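Local atomic coordinates of hydrogenase maturation factor (Thermoanaerobacter tengcongensis, PDB entry 3VTH), a protein that probably transfers the carbamoyl group of carbamoyl phosphate to the C-terminal cysteine of HypE, at the expense of ATP, during maturation of [NiFe]-hydrogenases. Residues V105-D110 / K448-D453; P391-K396 / G418-I423; E455-D460 / K472-P477; G515-A520 / N590-S595. One frame throughout, in Å; residues are numbered along the deposited sequence.

Contact 1 of 4, residues V105-D110 / K448-D453; sequences VPVSPD and KLFRVD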
loop_
_atom_site.group_PDB
_atom_site.type_symbol
_atom_site.label_atom_id
_atom_site.label_comp_id
_atom_site.label_asym_id
_atom_site.label_seq_id
_atom_site.Cartn_x
_atom_site.Cartn_y
_atom_site.Cartn_z
ATOM N N VAL A 105 -4.112 -21.245 -2.790
ATOM C CA VAL A 105 -4.552 -20.724 -1.511
ATOM C C VAL A 105 -3.908 -19.360 -1.254
ATOM O O VAL A 105 -2.735 -19.149 -1.579
ATOM C CB VAL A 105 -4.242 -21.728 -0.349
ATOM C CG1 VAL A 105 -2.749 -22.002 -0.246
ATOM C CG2 VAL A 105 -4.797 -21.215 1.001
ATOM N N PRO A 106 -4.677 -18.419 -0.688
ATOM C CA PRO A 106 -4.072 -17.155 -0.273
ATOM C C PRO A 106 -2.944 -17.371 0.765
ATOM O O PRO A 106 -2.908 -18.414 1.433
ATOM C CB PRO A 106 -5.238 -16.414 0.371
ATOM C CG PRO A 106 -6.448 -16.932 -0.372
ATOM C CD PRO A 106 -6.155 -18.391 -0.600
ATOM N N VAL A 107 -2.051 -16.382 0.870
ATOM C CA VAL A 107 -0.919 -16.393 1.796
ATOM C C VAL A 107 -1.075 -15.223 2.773
ATOM O O VAL A 107 -1.414 -14.097 2.367
ATOM C CB VAL A 107 0.431 -16.325 1.029
ATOM C CG1 VAL A 107 1.620 -15.978 1.954
ATOM C CG2 VAL A 107 0.714 -17.681 0.320
ATOM N N SER A 108 -0.849 -15.500 4.056
ATOM C CA SER A 108 -0.937 -14.475 5.092
ATOM C C SER A 108 0.104 -13.365 4.902
ATOM O O SER A 108 1.256 -13.651 4.576
ATOM C CB SER A 108 -0.761 -15.085 6.487
ATOM O OG SER A 108 -0.848 -14.058 7.490
ATOM N N PRO A 109 -0.293 -12.099 5.115
ATOM C CA PRO A 109 0.762 -11.085 5.255
ATOM C C PRO A 109 1.631 -11.325 6.507
ATOM O O PRO A 109 1.246 -12.072 7.419
ATOM C CB PRO A 109 -0.014 -9.763 5.390
ATOM C CG PRO A 109 -1.362 -10.052 4.750
ATOM C CD PRO A 109 -1.642 -11.500 5.091
ATOM N N ASP A 110 2.803 -10.705 6.510
ATOM C CA ASP A 110 3.665 -10.599 7.689
ATOM C C ASP A 110 2.981 -9.821 8.800
ATOM O O ASP A 110 2.336 -8.796 8.544
ATOM C CB ASP A 110 4.960 -9.891 7.292
ATOM C CG ASP A 110 5.623 -10.557 6.117
ATOM O OD1 ASP A 110 6.195 -11.652 6.318
ATOM O OD2 ASP A 110 5.515 -10.024 4.986
ATOM N N LYS A 448 4.005 -18.363 -9.559
ATOM C CA LYS A 448 4.342 -19.632 -8.930
ATOM C C LYS A 448 3.621 -19.794 -7.595
ATOM O O LYS A 448 3.040 -20.837 -7.316
ATOM C CB LYS A 448 5.851 -19.737 -8.711
ATOM C CG LYS A 448 6.648 -19.773 -9.998
ATOM C CD LYS A 448 8.104 -20.174 -9.733
ATOM C CE LYS A 448 9.009 -19.651 -10.851
ATOM N NZ LYS A 448 8.663 -20.275 -12.172
ATOM N N LEU A 449 3.664 -18.760 -6.763
ATOM C CA LEU A 449 3.105 -18.871 -5.421
ATOM C C LEU A 449 1.587 -19.147 -5.459
ATOM O O LEU A 449 1.081 -20.002 -4.719
ATOM C CB LEU A 449 3.413 -17.616 -4.605
ATOM C CG LEU A 449 3.052 -17.668 -3.113
ATOM C CD1 LEU A 449 3.650 -18.903 -2.431
ATOM C CD2 LEU A 449 3.521 -16.404 -2.442
ATOM N N PHE A 450 0.879 -18.423 -6.328
ATOM C CA PHE A 450 -0.573 -18.556 -6.418
ATOM C C PHE A 450 -1.086 -19.408 -7.588
ATOM O O PHE A 450 -2.298 -19.470 -7.823
ATOM C CB PHE A 450 -1.234 -17.169 -6.378
ATOM C CG PHE A 450 -0.889 -16.399 -5.140
ATOM C CD1 PHE A 450 -1.290 -16.864 -3.883
ATOM C CD2 PHE A 450 -0.130 -15.235 -5.215
ATOM C CE1 PHE A 450 -0.959 -16.160 -2.722
ATOM C CE2 PHE A 450 0.211 -14.533 -4.060
ATOM C CZ PHE A 450 -0.205 -14.996 -2.814
ATOM N N ARG A 451 -0.166 -20.071 -8.294
ATOM C CA ARG A 451 -0.499 -20.967 -9.413
ATOM C C ARG A 451 -1.292 -20.259 -10.527
ATOM O O ARG A 451 -2.235 -20.818 -11.086
ATOM C CB ARG A 451 -1.241 -22.213 -8.912
ATOM C CG ARG A 451 -0.337 -23.251 -8.225
ATOM C CD ARG A 451 -0.016 -22.897 -6.780
ATOM N NE ARG A 451 0.562 -24.048 -6.086
ATOM C CZ ARG A 451 1.717 -24.041 -5.415
ATOM N NH1 ARG A 451 2.431 -22.917 -5.312
ATOM N NH2 ARG A 451 2.148 -25.161 -4.836
ATOM N N VAL A 452 -0.901 -19.028 -10.831
ATOM C CA VAL A 452 -1.561 -18.239 -11.860
ATOM C C VAL A 452 -0.828 -18.405 -13.196
ATOM O O VAL A 452 0.379 -18.170 -13.297
ATOM C CB VAL A 452 -1.614 -16.720 -11.492
ATOM C CG1 VAL A 452 -2.362 -15.931 -12.561
ATOM C CG2 VAL A 452 -2.241 -16.498 -10.101
ATOM N N ASP A 453 -1.563 -18.810 -14.220
ATOM C CA ASP A 453 -1.052 -18.760 -15.586
ATOM C C ASP A 453 -1.926 -17.786 -16.382
ATOM O O ASP A 453 -3.010 -18.150 -16.844
ATOM C CB ASP A 453 -1.007 -20.172 -16.210
ATOM C CG ASP A 453 0.094 -21.061 -15.597
ATOM O OD1 ASP A 453 1.012 -20.548 -14.901
ATOM O OD2 ASP A 453 0.040 -22.287 -15.815
HETATM O O HOH W 1 -1.430 -20.514 -3.489
#
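Phe450 and Val107 meet where an extended linker passes the C-terminal end of a helix, an instructive case of two distant parts of a chain joined mainly by apolar side chains. The linker follows strand 93-95 and precedes helix 115-121; the helix is 433-449 of the Kae1-like domain, and Phe450 is the first residue to leave its helical conformation. The side chains of Val107 and Phe450 cross at about a right angle, with Val107 CG2 lying 3.8 Å from Phe450 CE1. That methyl stands beside the backbone N of its own residue, where it also comes within 4.1 Å of Leu449 CD2, and thus bridges two consecutive residues of the helix end. Leu449 in turn covers one face of the Phe450 ring, its CG 4.1 Å above the centre. Backbone polar atoms occupy the ring edge: Val105 O lies near the ring plane, 3.6 Å from Phe450 CD1, and Val107 N approaches in the same plane. Phe450 also stacks with Phe422, and Arg451 forms salt bridges with Asp148 and Glu100. One water links the two backbones, accepting from Val105 N at 2.9 Å and donating to Leu449 O at 2.8 Å.

Contact 2 of 4, residues P391-K396 / G418-I423; sequences PILLKK and GHYAFI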
loop_
_atom_site.group_PDB
_atom_site.type_symbol
_atom_site.label_atom_id
_atom_site.label_comp_id
_atom_site.label_asym_id
_atom_site.label_seq_id
_atom_site.Cartn_x
_atom_site.Cartn_y
_atom_site.Cartn_z
ATOM N N PRO A 391 -5.436 -10.923 -0.845
ATOM C CA PRO A 391 -6.142 -10.531 -2.059
ATOM C C PRO A 391 -7.357 -9.645 -1.785
ATOM O O PRO A 391 -7.873 -9.612 -0.662
ATOM C CB PRO A 391 -6.582 -11.864 -2.653
ATOM C CG PRO A 391 -6.776 -12.768 -1.411
ATOM C CD PRO A 391 -5.646 -12.354 -0.516
ATOM N N ILE A 392 -7.779 -8.923 -2.818
ATOM C CA ILE A 392 -9.076 -8.263 -2.843
ATOM C C ILE A 392 -10.121 -9.309 -3.248
ATOM O O ILE A 392 -9.957 -10.022 -4.242
ATOM C CB ILE A 392 -9.086 -7.069 -3.841
ATOM C CG1 ILE A 392 -7.977 -6.049 -3.500
ATOM C CG2 ILE A 392 -10.463 -6.384 -3.901
ATOM C CD1 ILE A 392 -7.918 -5.624 -2.043
ATOM N N LEU A 393 -11.188 -9.394 -2.464
ATOM C CA LEU A 393 -12.252 -10.354 -2.728
ATOM C C LEU A 393 -13.165 -9.854 -3.830
ATOM O O LEU A 393 -13.659 -8.712 -3.786
ATOM C CB LEU A 393 -13.045 -10.646 -1.453
ATOM C CG LEU A 393 -13.962 -11.880 -1.453
ATOM C CD1 LEU A 393 -13.177 -13.147 -1.761
ATOM C CD2 LEU A 393 -14.730 -12.017 -0.122
ATOM N N LEU A 394 -13.360 -10.697 -4.838
ATOM C CA LEU A 394 -14.317 -10.397 -5.897
ATOM C C LEU A 394 -15.664 -11.077 -5.598
ATOM O O LEU A 394 -15.705 -12.116 -4.967
ATOM C CB LEU A 394 -13.748 -10.808 -7.261
ATOM C CG LEU A 394 -12.379 -10.169 -7.583
ATOM C CD1 LEU A 394 -11.747 -10.710 -8.859
ATOM C CD2 LEU A 394 -12.484 -8.640 -7.637
ATOM N N LYS A 395 -16.755 -10.470 -6.056
ATOM C CA LYS A 395 -18.116 -10.996 -5.837
ATOM C C LYS A 395 -18.338 -12.308 -6.591
ATOM O O LYS A 395 -18.951 -13.240 -6.074
ATOM C CB LYS A 395 -19.142 -9.935 -6.261
ATOM C CG LYS A 395 -20.607 -10.338 -6.151
ATOM C CD LYS A 395 -21.488 -9.352 -6.938
ATOM C CE LYS A 395 -22.912 -9.876 -7.146
ATOM N NZ LYS A 395 -23.673 -9.989 -5.858
ATOM N N LYS A 396 -17.812 -12.382 -7.806
ATOM C CA LYS A 396 -18.014 -13.537 -8.670
ATOM C C LYS A 396 -16.661 -14.137 -9.054
ATOM O O LYS A 396 -15.662 -13.410 -9.133
ATOM C CB LYS A 396 -18.763 -13.076 -9.929
ATOM C CG LYS A 396 -19.457 -14.181 -10.699
ATOM C CD LYS A 396 -19.780 -13.745 -12.125
ATOM C CE LYS A 396 -20.147 -14.952 -12.982
ATOM N NZ LYS A 396 -19.049 -15.976 -12.963
ATOM N N GLY A 418 -9.924 -17.458 -9.410
ATOM C CA GLY A 418 -11.109 -17.764 -8.600
ATOM C C GLY A 418 -11.840 -16.461 -8.340
ATOM O O GLY A 418 -12.063 -15.675 -9.270
ATOM N N HIS A 419 -12.194 -16.204 -7.088
ATOM C CA HIS A 419 -12.766 -14.905 -6.762
ATOM C C HIS A 419 -11.776 -13.961 -6.094
ATOM O O HIS A 419 -12.177 -13.102 -5.318
ATOM C CB HIS A 419 -14.050 -15.029 -5.938
ATOM C CG HIS A 419 -13.971 -16.036 -4.836
ATOM N ND1 HIS A 419 -14.515 -17.297 -4.944
ATOM C CD2 HIS A 419 -13.408 -15.973 -3.606
ATOM C CE1 HIS A 419 -14.298 -17.968 -3.823
ATOM N NE2 HIS A 419 -13.627 -17.186 -2.996
ATOM N N TYR A 420 -10.488 -14.104 -6.410
ATOM C CA TYR A 420 -9.485 -13.194 -5.844
ATOM C C TYR A 420 -8.779 -12.324 -6.866
ATOM O O TYR A 420 -8.480 -12.765 -7.966
ATOM C CB TYR A 420 -8.426 -13.969 -5.061
ATOM C CG TYR A 420 -8.950 -14.833 -3.938
ATOM C CD1 TYR A 420 -9.578 -14.267 -2.831
ATOM C CD2 TYR A 420 -8.766 -16.211 -3.958
ATOM C CE1 TYR A 420 -10.028 -15.055 -1.784
ATOM C CE2 TYR A 420 -9.235 -17.020 -2.907
ATOM C CZ TYR A 420 -9.857 -16.420 -1.833
ATOM O OH TYR A 420 -10.319 -17.182 -0.806
ATOM N N ALA A 421 -8.505 -11.080 -6.473
ATOM C CA ALA A 421 -7.593 -10.220 -7.211
ATOM C C ALA A 421 -6.356 -10.102 -6.317
ATOM O O ALA A 421 -6.390 -9.441 -5.280
ATOM C CB ALA A 421 -8.225 -8.851 -7.463
ATOM N N PHE A 422 -5.315 -10.835 -6.686
ATOM C CA PHE A 422 -4.046 -10.802 -5.989
ATOM C C PHE A 422 -3.267 -9.603 -6.500
ATOM O O PHE A 422 -2.522 -9.713 -7.484
ATOM C CB PHE A 422 -3.255 -12.076 -6.273
ATOM C CG PHE A 422 -3.827 -13.304 -5.616
ATOM C CD1 PHE A 422 -3.644 -13.527 -4.247
ATOM C CD2 PHE A 422 -4.538 -14.241 -6.363
ATOM C CE1 PHE A 422 -4.181 -14.682 -3.623
ATOM C CE2 PHE A 422 -5.064 -15.391 -5.762
ATOM C CZ PHE A 422 -4.889 -15.616 -4.395
ATOM N N ILE A 423 -3.479 -8.454 -5.873
ATOM C CA ILE A 423 -2.694 -7.268 -6.207
ATOM C C ILE A 423 -1.332 -7.363 -5.473
ATOM O O ILE A 423 -1.259 -7.714 -4.279
ATOM C CB ILE A 423 -3.464 -5.949 -5.884
ATOM C CG1 ILE A 423 -2.676 -4.724 -6.385
ATOM C CG2 ILE A 423 -3.772 -5.847 -4.381
ATOM C CD1 ILE A 423 -3.466 -3.370 -6.347
#
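Leu394 N donates to His419 O over 2.7 Å, at an N-H...O angle of 165°, the donor tilted out of the carbonyl plane. It extends a short antiparallel ladder in which Ile392 and Ala421 form the hydrogen-bonded pair, with 2.9 Å both from Ile392 N to Ala421 O and from Ala421 N to Ile392 O. Strand 392-393 is thereby attached as an outermost strand of a six-stranded mixed sheet. On the face carrying Leu393 and Tyr420, Leu393 CD1 approaches Tyr420 CE1 at 3.7 Å. Pro391 CB makes an off-centre CH-pi contact with Phe422, 4.2 Å from the ring centroid. With CG anti to the carbonyl carbon and beside the backbone N (chi1 -57°), Tyr420 lies alongside Pro391, whose CG is 3.5 Å from Tyr420 CD1; His419 CD2 sits over one face of the ring, offset toward the rim, and Ile392 O at its edge. With an alanine here, Pro391 and Leu393 would probably lose their shared packing surface and Asp78 its hydroxyl partner. The polar ends of His419 and Tyr420 bond to Glu397 and Asp78, beyond the pair; register between the segments therefore rests on backbone amides, and the side-chain packing across them on apolar surfaces.

Contact 3 of 4, residues E455-D460 / K472-P477; sequences EVVAHD and KSLDLP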
loop_
_atom_site.group_PDB
_atom_site.type_symbol
_atom_site.label_atom_id
_atom_site.label_comp_id
_atom_site.label_asym_id
_atom_site.label_seq_id
_atom_site.Cartn_x
_atom_site.Cartn_y
_atom_site.Cartn_z
ATOM N N GLU A 455 -4.007 -15.726 -18.866
ATOM C CA GLU A 455 -4.545 -16.021 -20.198
ATOM C C GLU A 455 -4.714 -14.750 -21.038
ATOM O O GLU A 455 -4.680 -14.797 -22.263
ATOM C CB GLU A 455 -5.845 -16.818 -20.073
ATOM C CG GLU A 455 -5.590 -18.210 -19.458
ATOM C CD GLU A 455 -6.795 -19.151 -19.502
ATOM O OE1 GLU A 455 -7.927 -18.693 -19.227
ATOM O OE2 GLU A 455 -6.605 -20.363 -19.781
ATOM N N VAL A 456 -4.864 -13.610 -20.361
ATOM C CA VAL A 456 -5.025 -12.322 -21.019
ATOM C C VAL A 456 -4.240 -11.313 -20.187
ATOM O O VAL A 456 -4.179 -11.436 -18.952
ATOM C CB VAL A 456 -6.533 -11.911 -21.115
ATOM C CG1 VAL A 456 -6.700 -10.487 -21.590
ATOM C CG2 VAL A 456 -7.315 -12.857 -22.066
ATOM N N VAL A 457 -3.618 -10.341 -20.852
ATOM C CA VAL A 457 -2.874 -9.294 -20.145
ATOM C C VAL A 457 -3.547 -7.938 -20.375
ATOM O O VAL A 457 -3.898 -7.598 -21.516
ATOM C CB VAL A 457 -1.379 -9.251 -20.563
ATOM C CG1 VAL A 457 -1.230 -8.944 -22.062
ATOM C CG2 VAL A 457 -0.615 -8.181 -19.758
ATOM N N ALA A 458 -3.743 -7.189 -19.289
ATOM C CA ALA A 458 -4.322 -5.861 -19.350
ATOM C C ALA A 458 -3.221 -4.845 -19.047
ATOM O O ALA A 458 -2.351 -5.073 -18.179
ATOM C CB ALA A 458 -5.471 -5.715 -18.351
ATOM N N HIS A 459 -3.251 -3.738 -19.780
ATOM C CA HIS A 459 -2.193 -2.736 -19.661
ATOM C C HIS A 459 -2.735 -1.344 -19.956
ATOM O O HIS A 459 -3.836 -1.195 -20.517
ATOM C CB HIS A 459 -1.030 -3.082 -20.610
ATOM C CG HIS A 459 -1.387 -3.012 -22.064
ATOM N ND1 HIS A 459 -1.377 -1.831 -22.784
ATOM C CD2 HIS A 459 -1.759 -3.979 -22.931
ATOM C CE1 HIS A 459 -1.726 -2.082 -24.035
ATOM N NE2 HIS A 459 -1.959 -3.381 -24.149
ATOM N N ASP A 460 -1.959 -0.331 -19.576
ATOM C CA ASP A 460 -2.310 1.050 -19.832
ATOM C C ASP A 460 -2.176 1.379 -21.317
ATOM O O ASP A 460 -1.322 0.818 -22.023
ATOM C CB ASP A 460 -1.380 1.977 -19.032
ATOM C CG ASP A 460 -2.001 3.351 -18.775
ATOM O OD1 ASP A 460 -2.554 3.555 -17.678
ATOM O OD2 ASP A 460 -1.917 4.233 -19.655
ATOM N N LYS A 472 3.130 -6.090 -23.964
ATOM C CA LYS A 472 3.240 -6.328 -25.400
ATOM C C LYS A 472 4.251 -7.410 -25.724
ATOM O O LYS A 472 4.123 -8.077 -26.742
ATOM C CB LYS A 472 3.620 -5.050 -26.147
ATOM C CG LYS A 472 2.712 -3.856 -25.902
ATOM C CD LYS A 472 1.294 -4.091 -26.411
ATOM C CE LYS A 472 0.806 -2.910 -27.258
ATOM N NZ LYS A 472 1.075 -1.585 -26.642
ATOM N N SER A 473 5.245 -7.590 -24.854
ATOM C CA SER A 473 6.246 -8.643 -25.040
ATOM C C SER A 473 5.679 -10.058 -24.859
ATOM O O SER A 473 6.330 -11.033 -25.237
ATOM C CB SER A 473 7.428 -8.449 -24.076
ATOM O OG SER A 473 7.225 -9.167 -22.857
ATOM N N LEU A 474 4.494 -10.187 -24.261
ATOM C CA LEU A 474 3.958 -11.523 -23.953
ATOM C C LEU A 474 3.173 -12.111 -25.142
ATOM O O LEU A 474 2.714 -11.384 -26.018
ATOM C CB LEU A 474 3.105 -11.509 -22.676
ATOM C CG LEU A 474 3.709 -10.947 -21.374
ATOM C CD1 LEU A 474 2.635 -10.761 -20.296
ATOM C CD2 LEU A 474 4.836 -11.845 -20.862
ATOM N N ASP A 475 3.028 -13.427 -25.163
ATOM C CA ASP A 475 2.309 -14.100 -26.243
ATOM C C ASP A 475 0.865 -14.343 -25.801
ATOM O O ASP A 475 0.405 -15.477 -25.730
ATOM C CB ASP A 475 3.034 -15.413 -26.577
ATOM C CG ASP A 475 2.420 -16.156 -27.758
ATOM O OD1 ASP A 475 2.089 -15.506 -28.776
ATOM O OD2 ASP A 475 2.302 -17.408 -27.669
ATOM N N LEU A 476 0.161 -13.266 -25.470
ATOM C CA LEU A 476 -1.189 -13.366 -24.921
ATOM C C LEU A 476 -2.056 -12.297 -25.562
ATOM O O LEU A 476 -1.532 -11.260 -25.938
ATOM C CB LEU A 476 -1.174 -13.137 -23.400
ATOM C CG LEU A 476 -0.489 -14.094 -22.422
ATOM C CD1 LEU A 476 -0.494 -13.477 -21.032
ATOM C CD2 LEU A 476 -1.157 -15.493 -22.424
ATOM N N PRO A 477 -3.380 -12.537 -25.664
ATOM C CA PRO A 477 -4.299 -11.476 -26.082
ATOM C C PRO A 477 -4.186 -10.304 -25.096
ATOM O O PRO A 477 -3.989 -10.537 -23.897
ATOM C CB PRO A 477 -5.679 -12.130 -25.942
ATOM C CG PRO A 477 -5.417 -13.622 -25.988
ATOM C CD PRO A 477 -4.094 -13.777 -25.302
#
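Pro477 O receives the amide of Val457 at 3.1 Å from Val457 N, a nearly linear bond (170°) that comes in close to the C=O axis. Packing is densest around this point. Val456 CA offers a CA-H...O contact to the same oxygen at 3.5 Å, so two groups of strand 456-460 converge on one carbonyl. The reverse relation holds one residue back: Glu455 O faces Pro477 CD at 3.3 Å and Leu476 CD2 at 3.6 Å, a carbonyl met by aliphatic carbons.

The principle behind the pairing is the beta-alpha-beta unit, in which strand 456-460 leads through helix 466-473 to the parallel neighbouring strand 478-481; Pro477 sits immediately before that second strand, and its bond starts the pairing that Val457 continues with Ile479.

Away from the strands the contact thins. Leu474 CD1 reaches only to 4.2 Å from Val457 CG2, the two side chains crossing at a slant. At the solvent side the exposed Lys472, its chain bent at three torsions, crosses His459 at about a right angle, with Lys472 NZ 3.9 Å from His459 CE1. A bond on the imidazole holds its rotation: His459 ND1 donates to Asp460 O at 2.8 Å, in the ring plane but from above the carbonyl plane. The next link leads to the metal: Asp460 OD1 bonds to ND1 of His483, an iron ligand.

Contact 4 of 4, residues G515-A520 / N590-S595; sequences GNVWGA and NTAYVS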
loop_
_atom_site.group_PDB
_atom_site.type_symbol
_atom_site.label_atom_id
_atom_site.label_comp_id
_atom_site.label_asym_id
_atom_site.label_seq_id
_atom_site.Cartn_x
_atom_site.Cartn_y
_atom_site.Cartn_z
ATOM N N GLY A 515 -4.461 11.941 -27.518
ATOM C CA GLY A 515 -3.038 12.301 -27.627
ATOM C C GLY A 515 -2.610 13.363 -26.623
ATOM O O GLY A 515 -1.482 13.877 -26.683
ATOM N N ASN A 516 -3.508 13.721 -25.712
ATOM C CA ASN A 516 -3.153 14.703 -24.695
ATOM C C ASN A 516 -3.030 14.044 -23.348
ATOM O O ASN A 516 -3.425 12.888 -23.179
ATOM C CB ASN A 516 -4.165 15.856 -24.665
ATOM C CG ASN A 516 -4.175 16.658 -25.967
ATOM O OD1 ASN A 516 -3.130 16.888 -26.578
ATOM N ND2 ASN A 516 -5.366 17.070 -26.404
ATOM N N VAL A 517 -2.460 14.770 -22.394
ATOM C CA VAL A 517 -2.351 14.298 -21.025
ATOM C C VAL A 517 -3.650 14.605 -20.283
ATOM O O VAL A 517 -4.158 15.735 -20.363
ATOM C CB VAL A 517 -1.167 14.985 -20.316
ATOM C CG1 VAL A 517 -1.160 14.676 -18.816
ATOM C CG2 VAL A 517 0.166 14.582 -20.988
ATOM N N TRP A 518 -4.187 13.602 -19.584
ATOM C CA TRP A 518 -5.427 13.733 -18.820
ATOM C C TRP A 518 -5.097 13.683 -17.333
ATOM O O TRP A 518 -3.962 13.354 -16.960
ATOM C CB TRP A 518 -6.384 12.593 -19.160
ATOM C CG TRP A 518 -7.026 12.654 -20.520
ATOM C CD1 TRP A 518 -6.697 13.484 -21.570
ATOM C CD2 TRP A 518 -8.083 11.803 -20.999
ATOM N NE1 TRP A 518 -7.495 13.201 -22.656
ATOM C CE2 TRP A 518 -8.358 12.186 -22.332
ATOM C CE3 TRP A 518 -8.832 10.765 -20.421
ATOM C CZ2 TRP A 518 -9.352 11.556 -23.112
ATOM C CZ3 TRP A 518 -9.826 10.144 -21.190
ATOM C CH2 TRP A 518 -10.077 10.549 -22.519
ATOM N N GLY A 519 -6.065 13.978 -16.474
ATOM C CA GLY A 519 -5.761 14.091 -15.030
ATOM C C GLY A 519 -6.677 15.023 -14.261
ATOM O O GLY A 519 -6.492 15.245 -13.065
ATOM N N ALA A 520 -7.676 15.562 -14.946
ATOM C CA ALA A 520 -8.713 16.332 -14.291
ATOM C C ALA A 520 -10.012 16.039 -15.010
ATOM O O ALA A 520 -10.622 16.927 -15.625
ATOM C CB ALA A 520 -8.369 17.816 -14.327
ATOM N N ASN A 590 8.612 20.205 -28.314
ATOM C CA ASN A 590 8.521 19.391 -27.087
ATOM C C ASN A 590 7.388 19.818 -26.154
ATOM O O ASN A 590 7.575 19.913 -24.936
ATOM C CB ASN A 590 9.856 19.414 -26.317
ATOM C CG ASN A 590 10.966 18.696 -27.043
ATOM O OD1 ASN A 590 10.738 17.704 -27.740
ATOM N ND2 ASN A 590 12.188 19.184 -26.873
ATOM N N THR A 591 6.220 20.094 -26.727
ATOM C CA THR A 591 5.107 20.631 -25.959
ATOM C C THR A 591 3.965 19.623 -25.898
ATOM O O THR A 591 3.531 19.109 -26.928
ATOM C CB THR A 591 4.673 21.980 -26.563
ATOM O OG1 THR A 591 5.718 22.936 -26.334
ATOM C CG2 THR A 591 3.384 22.498 -25.939
ATOM N N ALA A 592 3.516 19.306 -24.689
ATOM C CA ALA A 592 2.352 18.443 -24.509
ATOM C C ALA A 592 1.180 19.321 -24.107
ATOM O O ALA A 592 1.383 20.418 -23.589
ATOM C CB ALA A 592 2.619 17.383 -23.436
ATOM N N TYR A 593 -0.039 18.867 -24.362
ATOM C CA TYR A 593 -1.211 19.586 -23.884
ATOM C C TYR A 593 -1.856 18.795 -22.774
ATOM O O TYR A 593 -2.010 17.564 -22.891
ATOM C CB TYR A 593 -2.185 19.850 -25.029
ATOM C CG TYR A 593 -1.637 20.876 -25.984
ATOM C CD1 TYR A 593 -1.854 22.236 -25.779
ATOM C CD2 TYR A 593 -0.857 20.487 -27.075
ATOM C CE1 TYR A 593 -1.329 23.190 -26.671
ATOM C CE2 TYR A 593 -0.328 21.425 -27.951
ATOM C CZ TYR A 593 -0.565 22.764 -27.741
ATOM O OH TYR A 593 -0.036 23.671 -28.635
ATOM N N VAL A 594 -2.203 19.489 -21.685
ATOM C CA VAL A 594 -2.591 18.791 -20.448
ATOM C C VAL A 594 -3.888 19.293 -19.842
ATOM O O VAL A 594 -4.164 20.505 -19.813
ATOM C CB VAL A 594 -1.475 18.851 -19.351
ATOM C CG1 VAL A 594 -0.126 18.496 -19.945
ATOM C CG2 VAL A 594 -1.413 20.275 -18.700
ATOM N N SER A 595 -4.680 18.340 -19.371
ATOM C CA SER A 595 -5.829 18.592 -18.489
ATOM C C SER A 595 -5.450 17.816 -17.247
ATOM O O SER A 595 -5.478 16.584 -17.247
ATOM C CB SER A 595 -7.120 18.017 -19.099
ATOM O OG SER A 595 -8.162 17.879 -18.131
HETATM O O HOH W 2 -0.274 16.490 -26.020
#
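The amide of Asn516 and the ring of Tyr593 lie side by side, pointing the same way with their planes 65° apart; Asn516 OD1 stands oblique to the ring and touches Tyr593 CB at 3.5 Å. The backbones join through a single bridge, Val517 with Val594, between strands of the second Kae1-like subdomain whose N-to-C directions are 32° apart. Val517 uses both its polar backbone atoms, its N donating to Tyr593 O at 2.9 Å and its O accepting from Ser595 N at 2.8 Å, and so straddles Val594. The two valine side chains lie side by side, pointing the same way, Val517 CB 3.7 Å from Val594 CG1. One water joins the two segments, donating to Asn516 OD1 and accepting from Tyr593 N. A leucine in place of Asn516 has no oxygen for this water, which would probably be held less firmly beside Tyr593 N. Farther along, Gly519 has backbone angles at which a CB would be jammed against Trp518 O, which by itself calls for glycine; a CB would also come near Ser595 O. Gly519 also pairs through its backbone with Asp507, an iron ligand. Past this point the chain turns a corner, and Ala520 CB rests 3.8 Å from Ser595 OG, a hydroxyl bonded to Glu521 OE1 and Leu536 N.

Overall arrangement
The four contacts lie along the chain from the linker to the second Kae1-like subdomain. Contact 2 is nested within the long loop closed by contact 1; the two have centres 12 Å apart and touch, Pro106 meeting Tyr420, so the linker packs against the sheet's edge region. Contact 3 follows in series, its first segment, 455-460, beginning just after 448-453 ends, and shares the six-stranded sheet with contact 2, whose centre is 20 Å away. Contact 4 comes last, in the other Kae1-like subdomain and another sheet, its nearest atoms about 9 Å from contact 3. Contacts 3 and 4 each connect to iron ligands, His483 and Asp507, from the two subdomains between which the metal is bound.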